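Local coordinates for protein L-cysteine S-thiosulfotransferase subunit SoxA (Paracoccus denitrificans, PDB 2C1D) that works with SoxX as a diheme c-type cytochrome in sulfur oxidation, joining thiosulfate to a cysteine of the carrier protein SoxY through a disulfide bond, at residues I109-V114 with D136-I141. Numbering follows the deposited sequence.
With HEC (heme c), chain I.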
ATOM      1  N   ILE A 109      -2.615  18.191   5.469  1.00 23.75           N
ATOM      2  CA  ILE A 109      -3.474  17.245   4.772  1.00 23.71           C
ATOM      3  C   ILE A 109      -4.879  17.716   5.055  1.00 23.49           C
ATOM      4  O   ILE A 109      -5.083  18.582   5.897  1.00 22.95           O
ATOM      5  CB  ILE A 109      -3.254  15.769   5.223  1.00 23.65           C
ATOM      6  CG1 ILE A 109      -3.581  15.561   6.709  1.00 24.08           C
ATOM      7  CG2 ILE A 109      -1.830  15.372   4.933  1.00 23.06           C
ATOM      8  CD1 ILE A 109      -3.368  14.149   7.224  1.00 25.06           C
ATOM      9  N   MET A 110      -5.847  17.151   4.359  1.00 23.13           N
ATOM     10  CA  MET A 110      -7.192  17.671   4.389  1.00 22.65           C
ATOM     11  C   MET A 110      -7.751  17.567   5.780  1.00 23.31           C
ATOM     12  O   MET A 110      -8.462  18.469   6.234  1.00 23.48           O
ATOM     13  CB  MET A 110      -8.085  16.936   3.395  1.00 23.20           C
ATOM     14  CG  MET A 110      -9.440  17.634   3.147  1.00 22.47           C
ATOM     15  SD  MET A 110      -9.236  19.207   2.289  1.00 24.72           S
ATOM     16  CE  MET A 110      -8.896  18.616   0.692  1.00 24.09           C
ATOM     17  N   GLU A 111      -7.410  16.472   6.460  1.00 23.75           N
ATOM     18  CA  GLU A 111      -7.820  16.216   7.827  1.00 24.67           C
ATOM     19  C   GLU A 111      -7.418  17.385   8.751  1.00 25.14           C
ATOM     20  O   GLU A 111      -8.150  17.721   9.676  1.00 25.64           O
ATOM     21  CB  GLU A 111      -7.185  14.913   8.342  1.00 24.85           C
ATOM     22  CG  GLU A 111      -7.735  13.633   7.738  1.00 24.32           C
ATOM     23  CD  GLU A 111      -6.994  13.163   6.500  1.00 25.46           C
ATOM     24  OE1 GLU A 111      -6.478  14.010   5.726  1.00 26.79           O
ATOM     25  OE2 GLU A 111      -6.958  11.938   6.274  1.00 26.23           O
ATOM     26  N   ASP A 112      -6.260  17.993   8.504  1.00 24.61           N
ATOM     27  CA  ASP A 112      -5.845  19.134   9.315  1.00 24.96           C
ATOM     28  C   ASP A 112      -6.732  20.352   9.080  1.00 24.42           C
ATOM     29  O   ASP A 112      -7.020  21.052  10.015  1.00 23.86           O
ATOM     30  CB  ASP A 112      -4.409  19.539   9.046  1.00 24.77           C
ATOM     31  CG  ASP A 112      -3.424  18.449   9.358  1.00 27.22           C
ATOM     32  OD1 ASP A 112      -3.529  17.797  10.434  1.00 24.69           O
ATOM     33  OD2 ASP A 112      -2.484  18.214   8.570  1.00 27.46           O
ATOM     34  N   TYR A 113      -7.128  20.655   7.840  1.00 24.63           N
ATOM     35  CA  TYR A 113      -8.032  21.800   7.645  1.00 24.48           C
ATOM     36  C   TYR A 113      -9.377  21.546   8.305  1.00 25.33           C
ATOM     37  O   TYR A 113      -9.933  22.425   8.959  1.00 25.53           O
ATOM     38  CB  TYR A 113      -8.258  22.101   6.163  1.00 25.33           C
ATOM     39  CG  TYR A 113      -7.149  22.831   5.438  1.00 24.06           C
ATOM     40  CD1 TYR A 113      -6.696  22.384   4.198  1.00 24.18           C
ATOM     41  CD2 TYR A 113      -6.588  23.987   5.962  1.00 24.09           C
ATOM     42  CE1 TYR A 113      -5.696  23.043   3.519  1.00 23.36           C
ATOM     43  CE2 TYR A 113      -5.589  24.677   5.288  1.00 21.99           C
ATOM     44  CZ  TYR A 113      -5.144  24.198   4.065  1.00 25.26           C
ATOM     45  OH  TYR A 113      -4.169  24.875   3.390  1.00 21.65           O
ATOM     46  N   VAL A 114      -9.910  20.341   8.148  1.00 24.91           N
ATOM     47  CA  VAL A 114     -11.219  20.043   8.708  1.00 25.58           C
ATOM     48  C   VAL A 114     -11.117  20.217  10.229  1.00 25.67           C
ATOM     49  O   VAL A 114     -11.906  20.925  10.812  1.00 25.82           O
ATOM     50  CB  VAL A 114     -11.716  18.624   8.315  1.00 25.25           C
ATOM     51  CG1 VAL A 114     -12.982  18.285   9.027  1.00 24.88           C
ATOM     52  CG2 VAL A 114     -11.924  18.529   6.781  1.00 25.94           C
ATOM     53  N   ASP A 136     -16.434  10.946   5.831  1.00 25.23           N
ATOM     54  CA  ASP A 136     -17.532  11.506   5.061  1.00 25.59           C
ATOM     55  C   ASP A 136     -17.207  12.929   4.604  1.00 25.56           C
ATOM     56  O   ASP A 136     -17.541  13.310   3.480  1.00 25.18           O
ATOM     57  CB  ASP A 136     -18.848  11.581   5.840  1.00 26.09           C
ATOM     58  CG  ASP A 136     -19.344  10.231   6.362  1.00 28.80           C
ATOM     59  OD1 ASP A 136     -18.912   9.127   5.922  1.00 29.51           O
ATOM     60  OD2 ASP A 136     -20.160  10.224   7.312  1.00 30.94           O
ATOM     61  N   MET A 137     -16.625  13.734   5.492  1.00 25.49           N
ATOM     62  CA  MET A 137     -16.335  15.119   5.138  1.00 25.89           C
ATOM     63  C   MET A 137     -15.276  15.183   4.034  1.00 25.70           C
ATOM     64  O   MET A 137     -15.426  15.937   3.082  1.00 25.39           O
ATOM     65  CB  MET A 137     -15.905  15.940   6.349  1.00 25.85           C
ATOM     66  CG  MET A 137     -16.016  17.458   6.106  1.00 27.11           C
ATOM     67  SD  MET A 137     -17.665  18.010   5.663  1.00 27.95           S
ATOM     68  CE  MET A 137     -18.488  17.770   7.276  1.00 31.56           C
ATOM     69  N   LEU A 138     -14.223  14.369   4.148  1.00 25.63           N
ATOM     70  CA  LEU A 138     -13.199  14.316   3.088  1.00 25.39           C
ATOM     71  C   LEU A 138     -13.793  13.857   1.775  1.00 24.82           C
ATOM     72  O   LEU A 138     -13.378  14.308   0.718  1.00 25.47           O
ATOM     73  CB  LEU A 138     -12.076  13.355   3.428  1.00 25.51           C
ATOM     74  CG  LEU A 138     -11.172  13.604   4.629  1.00 27.92           C
ATOM     75  CD1 LEU A 138      -9.791  13.023   4.413  1.00 28.60           C
ATOM     76  CD2 LEU A 138     -11.090  15.045   5.038  1.00 26.14           C
ATOM     77  N   SER A 139     -14.750  12.944   1.849  1.00 24.12           N
ATOM     78  CA  SER A 139     -15.441  12.443   0.653  1.00 24.13           C
ATOM     79  C   SER A 139     -16.158  13.580  -0.056  1.00 23.52           C
ATOM     80  O   SER A 139     -15.970  13.794  -1.261  1.00 22.81           O
ATOM     81  CB  SER A 139     -16.427  11.319   1.043  1.00 24.02           C
ATOM     82  OG  SER A 139     -15.711  10.163   1.488  1.00 25.58           O
ATOM     83  N   LEU A 140     -16.950  14.329   0.712  1.00 23.29           N
ATOM     84  CA  LEU A 140     -17.660  15.510   0.195  1.00 23.81           C
ATOM     85  C   LEU A 140     -16.715  16.539  -0.407  1.00 23.28           C
ATOM     86  O   LEU A 140     -16.929  17.018  -1.527  1.00 23.46           O
ATOM     87  CB  LEU A 140     -18.495  16.175   1.301  1.00 24.11           C
ATOM     88  CG  LEU A 140     -19.276  17.436   0.927  1.00 25.19           C
ATOM     89  CD1 LEU A 140     -20.366  17.130  -0.103  1.00 27.17           C
ATOM     90  CD2 LEU A 140     -19.853  18.117   2.188  1.00 26.60           C
ATOM     91  N   ILE A 141     -15.634  16.845   0.307  1.00 23.14           N
ATOM     92  CA  ILE A 141     -14.693  17.852  -0.195  1.00 23.25           C
ATOM     93  C   ILE A 141     -14.004  17.359  -1.451  1.00 22.74           C
ATOM     94  O   ILE A 141     -13.826  18.110  -2.425  1.00 22.65           O
ATOM     95  CB  ILE A 141     -13.676  18.272   0.921  1.00 23.97           C
ATOM     96  CG1 ILE A 141     -14.416  19.062   1.999  1.00 24.06           C
ATOM     97  CG2 ILE A 141     -12.515  19.074   0.316  1.00 24.11           C
ATOM     98  CD1 ILE A 141     -13.667  19.174   3.322  1.00 24.30           C
TER
HETATM   99 FE   HEC I1291     -13.785  26.162   7.670  1.00 26.59          FE
HETATM  100  CHA HEC I1291     -10.775  27.118   6.156  1.00 26.00           C
HETATM  101  CHB HEC I1291     -13.630  23.212   6.101  1.00 26.08           C
HETATM  102  CHC HEC I1291     -16.512  25.207   9.429  1.00 27.07           C
HETATM  103  CHD HEC I1291     -14.284  29.426   8.622  1.00 26.23           C
HETATM  104  NA  HEC I1291     -12.458  25.350   6.360  1.00 25.26           N
HETATM  105  C1A HEC I1291     -11.302  25.890   5.851  1.00 25.93           C
HETATM  106  C2A HEC I1291     -10.702  24.925   4.978  1.00 24.97           C
HETATM  107  C3A HEC I1291     -11.494  23.846   4.968  1.00 25.94           C
HETATM  108  C4A HEC I1291     -12.604  24.079   5.861  1.00 24.61           C
HETATM  109  CMA HEC I1291     -11.273  22.543   4.192  1.00 26.61           C
HETATM  110  CAA HEC I1291      -9.384  25.147   4.211  1.00 25.93           C
HETATM  111  CBA HEC I1291      -9.671  26.130   3.093  1.00 25.44           C
HETATM  112  CGA HEC I1291      -8.430  26.625   2.368  1.00 26.56           C
HETATM  113  O1A HEC I1291      -7.309  26.616   2.925  1.00 24.75           O
HETATM  114  O2A HEC I1291      -8.630  27.046   1.196  1.00 22.40           O
HETATM  115  NB  HEC I1291     -14.902  24.503   7.725  1.00 27.19           N
HETATM  116  C1B HEC I1291     -14.603  23.337   7.058  1.00 26.44           C
HETATM  117  C2B HEC I1291     -15.480  22.298   7.580  1.00 26.18           C
HETATM  118  C3B HEC I1291     -16.285  22.850   8.495  1.00 25.26           C
HETATM  119  C4B HEC I1291     -15.935  24.260   8.603  1.00 26.65           C
HETATM  120  CMB HEC I1291     -15.510  20.842   7.071  1.00 27.79           C
HETATM  121  CAB HEC I1291     -17.393  22.119   9.323  1.00 27.21           C
HETATM  122  CBB HEC I1291     -16.895  21.032   9.989  1.00 27.52           C
HETATM  123  NC  HEC I1291     -15.167  27.175   8.805  1.00 27.21           N
HETATM  124  C1C HEC I1291     -16.167  26.552   9.516  1.00 28.51           C
HETATM  125  C2C HEC I1291     -16.877  27.579  10.254  1.00 27.94           C
HETATM  126  C3C HEC I1291     -16.189  28.740  10.133  1.00 29.74           C
HETATM  127  C4C HEC I1291     -15.152  28.507   9.142  1.00 27.16           C
HETATM  128  CMC HEC I1291     -17.968  27.259  11.301  1.00 26.44           C
HETATM  129  CAC HEC I1291     -16.515  30.132  10.775  1.00 31.78           C
HETATM  130  CBC HEC I1291     -16.691  30.220  12.112  1.00 32.42           C
HETATM  131  ND  HEC I1291     -12.687  27.977   7.413  1.00 24.45           N
HETATM  132  C1D HEC I1291     -13.095  29.188   7.967  1.00 26.16           C
HETATM  133  C2D HEC I1291     -12.051  30.174   7.773  1.00 25.34           C
HETATM  134  C3D HEC I1291     -10.941  29.454   7.026  1.00 25.40           C
HETATM  135  C4D HEC I1291     -11.430  28.098   6.835  1.00 27.19           C
HETATM  136  CMD HEC I1291     -12.021  31.649   8.216  1.00 27.12           C
HETATM  137  CAD HEC I1291      -9.593  30.031   6.566  1.00 23.59           C
HETATM  138  CBD HEC I1291      -9.757  30.631   5.203  1.00 23.56           C
HETATM  139  CGD HEC I1291      -8.415  31.088   4.635  1.00 23.81           C
HETATM  140  O1D HEC I1291      -8.409  32.057   3.817  1.00 25.33           O
HETATM  141  O2D HEC I1291      -7.385  30.473   4.987  1.00 25.06           O
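Met110 leads the first helix onto the second: its CG lies against Leu138 CD2 at 3.6 Å, the two side chains running past each other in opposite directions. With CG anti to the backbone N (chi1 -167°) and two further bends, the chain folds so that Met110 CE reaches Ile141 CG2 at 3.7 Å. Glu111 lays its carboxylate group across the other branch of the leucine, Glu111 CD standing 3.5 Å from Leu138 CD1. Tyr113 turns instead to the heme, whose propionate carbon CAA sits over one face of the Tyr113 ring, offset toward the rim, 3.4 Å above the plane, while its OH hydrogen-bonds to Arg99 and Asp101. With an alanine at Tyr113 the propionate arm would probably lose the ring that covers it, and Arg99 and Asp101 the hydroxyl they share. Val114 closes the seam through CG2, 3.9 Å from Ile141 CD1 and 4.0 Å from Leu138 CD2; Met137 flanks it, its CG 3.6 Å from heme methyl CMB. No hydrogen bond joins the two segments, which make a buried, largely apolar contact in a cytochrome c domain beside its heme. The axes of 110-114 and 136-141, parts of helices 110-122 and 132-143, cross at 106°, with helix 59-70 packed on Met137 and Leu140, and helix 218-223 touching Glu111.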